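PDB 6XJ9: agarase from Pseudoalteromonas fuliginea, which probably hydrolyses the glycosidic linkages of agarose and related agar polysaccharides, as a glycoside hydrolase of family 50 from a marine bacterium. Local coordinates for residues A[519-524]-A[624-629]. Numbering follows the deposited sequence.
Sequences KSHYGI and GMPIEV
His521 and Tyr522 share the carboxylate of Glu628, each residue bonding one oxygen, a worked example of how a single buried acid can tie two neighbouring aromatic residues to a distant part of the chain. His521 NE2 donates to Glu628 OE1 over 2.8 Å, with an N-H...O angle of 155° and OE1 close to the imidazole plane. The Tyr522 hydroxyl donates a hydrogen bond to the other oxygen, OH to Glu628 OE2 being 2.6 Å. Both donors come in on the syn side of their oxygens, tilted somewhat from the carboxylate plane.

The two rings lie over one another, with Tyr522 CZ 3.5 Å above the imidazole plane of His521, near its centre. Lying face over face, they bring the imidazole N-H and the phenol hydroxyl to the same carboxylate, which stands across both, its plane nearly perpendicular to each ring. Glu628 gets there by a bend: chi2 of 93° folds the chain, while CG sits anti to the carbonyl carbon. Pro626 adds an apolar touch, its CB 3.7 Å from His521 NE2 and oblique to the ring.

Ser588 also hydrogen-bonds OE2, so that oxygen has two partners. A glutamine here, lacking the negative charge, would probably turn its amide NH2 toward one of the donors and leave that N-H or O-H without its acceptor.

Pro626 is the N-cap residue of helix 627-634, and Glu628 lies in that helix's first turn; Tyr522 sits at the junction between helices 518-521 and 523-529. Helix 584-609 packs against the contact, Leu591 touching both His521 and Tyr522, and Thr592 touching Glu628, while Val629 packs on Phe620 of strand 620-621, within this chain an edge strand of the sheet containing strands 640-643 and 664-666.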
loop_
_atom_site.group_PDB
_atom_site.type_symbol
_atom_site.label_atom_id
_atom_site.label_comp_id
_atom_site.label_asym_id
_atom_site.label_seq_id
_atom_site.Cartn_x
_atom_site.Cartn_y
_atom_site.Cartn_z
ATOM N N LYS A 519 2.955 13.241 -43.608
ATOM C CA LYS A 519 1.516 13.337 -43.785
ATOM C C LYS A 519 0.824 13.646 -42.453
ATOM O O LYS A 519 -0.108 14.439 -42.405
ATOM C CB LYS A 519 0.998 12.048 -44.427
ATOM C CG LYS A 519 -0.304 12.189 -45.201
ATOM C CD LYS A 519 -0.683 10.914 -45.918
ATOM C CE LYS A 519 -0.092 10.824 -47.308
ATOM N NZ LYS A 519 -0.496 9.569 -47.979
ATOM N N SER A 520 1.279 13.006 -41.372
ATOM C CA SER A 520 0.677 13.183 -40.058
ATOM C C SER A 520 1.019 14.560 -39.488
ATOM O O SER A 520 0.215 15.183 -38.800
ATOM C CB SER A 520 1.160 12.110 -39.121
ATOM O OG SER A 520 0.419 10.923 -39.313
ATOM N N HIS A 521 2.252 14.996 -39.742
ATOM C CA HIS A 521 2.789 16.209 -39.163
ATOM C C HIS A 521 2.158 17.422 -39.838
ATOM O O HIS A 521 1.661 18.329 -39.167
ATOM C CB HIS A 521 4.317 16.192 -39.291
ATOM C CG HIS A 521 5.011 17.286 -38.551
ATOM N ND1 HIS A 521 6.324 17.169 -38.144
ATOM C CD2 HIS A 521 4.602 18.515 -38.172
ATOM C CE1 HIS A 521 6.689 18.270 -37.523
ATOM N NE2 HIS A 521 5.649 19.113 -37.532
ATOM N N TYR A 522 2.170 17.416 -41.174
ATOM C CA TYR A 522 1.800 18.609 -41.920
ATOM C C TYR A 522 0.465 18.404 -42.626
ATOM O O TYR A 522 0.207 19.051 -43.637
ATOM C CB TYR A 522 2.926 19.006 -42.885
ATOM C CG TYR A 522 4.218 19.345 -42.185
ATOM C CD1 TYR A 522 4.331 20.487 -41.403
ATOM C CD2 TYR A 522 5.316 18.516 -42.281
ATOM C CE1 TYR A 522 5.505 20.805 -40.742
ATOM C CE2 TYR A 522 6.502 18.818 -41.632
ATOM C CZ TYR A 522 6.594 19.961 -40.860
ATOM O OH TYR A 522 7.758 20.244 -40.214
ATOM N N GLY A 523 -0.384 17.536 -42.064
ATOM C CA GLY A 523 -1.677 17.230 -42.663
ATOM C C GLY A 523 -2.528 18.467 -42.954
ATOM O O GLY A 523 -3.124 18.575 -44.024
ATOM N N ILE A 524 -2.583 19.398 -41.992
ATOM C CA ILE A 524 -3.387 20.605 -42.113
ATOM C C ILE A 524 -2.886 21.413 -43.310
ATOM O O ILE A 524 -3.681 21.995 -44.042
ATOM C CB ILE A 524 -3.325 21.438 -40.819
ATOM C CG1 ILE A 524 -3.964 20.725 -39.623
ATOM C CG2 ILE A 524 -3.925 22.830 -41.042
ATOM C CD1 ILE A 524 -5.473 20.623 -39.709
ATOM N N GLY A 624 0.995 14.250 -29.801
ATOM C CA GLY A 624 0.599 15.071 -30.940
ATOM C C GLY A 624 0.876 16.558 -30.727
ATOM O O GLY A 624 -0.044 17.380 -30.742
ATOM N N MET A 625 2.157 16.893 -30.564
ATOM C CA MET A 625 2.564 18.259 -30.279
ATOM C C MET A 625 3.632 18.706 -31.284
ATOM O O MET A 625 4.809 18.756 -30.952
ATOM C CB MET A 625 3.105 18.366 -28.846
ATOM C CG MET A 625 4.086 17.273 -28.439
ATOM S SD MET A 625 4.641 17.560 -26.723
ATOM C CE MET A 625 5.861 16.269 -26.478
ATOM N N PRO A 626 3.270 19.058 -32.542
ATOM C CA PRO A 626 4.267 19.534 -33.505
ATOM C C PRO A 626 5.034 20.703 -32.890
ATOM O O PRO A 626 4.431 21.587 -32.272
ATOM C CB PRO A 626 3.432 20.044 -34.686
ATOM C CG PRO A 626 2.114 19.289 -34.572
ATOM C CD PRO A 626 1.898 19.080 -33.081
ATOM N N ILE A 627 6.364 20.697 -33.059
ATOM C CA ILE A 627 7.218 21.768 -32.547
ATOM C C ILE A 627 6.750 23.133 -33.059
ATOM O O ILE A 627 6.846 24.116 -32.336
ATOM C CB ILE A 627 8.723 21.518 -32.816
ATOM C CG1 ILE A 627 9.625 22.431 -31.972
ATOM C CG2 ILE A 627 9.053 21.652 -34.300
ATOM C CD1 ILE A 627 9.604 22.133 -30.475
ATOM N N GLU A 628 6.217 23.202 -34.287
ATOM C CA GLU A 628 5.812 24.477 -34.866
ATOM C C GLU A 628 4.657 25.081 -34.069
ATOM O O GLU A 628 4.536 26.302 -33.930
ATOM C CB GLU A 628 5.379 24.297 -36.322
ATOM C CG GLU A 628 6.530 23.987 -37.264
ATOM C CD GLU A 628 6.821 22.519 -37.518
ATOM O OE1 GLU A 628 6.345 21.665 -36.739
ATOM O OE2 GLU A 628 7.529 22.227 -38.517
ATOM N N VAL A 629 3.797 24.196 -33.564
ATOM C CA VAL A 629 2.590 24.594 -32.863
ATOM C C VAL A 629 2.989 25.015 -31.451
ATOM O O VAL A 629 2.491 26.020 -30.943
ATOM C CB VAL A 629 1.546 23.458 -32.890
ATOM C CG1 VAL A 629 0.302 23.798 -32.076
ATOM C CG2 VAL A 629 1.165 23.094 -34.323
#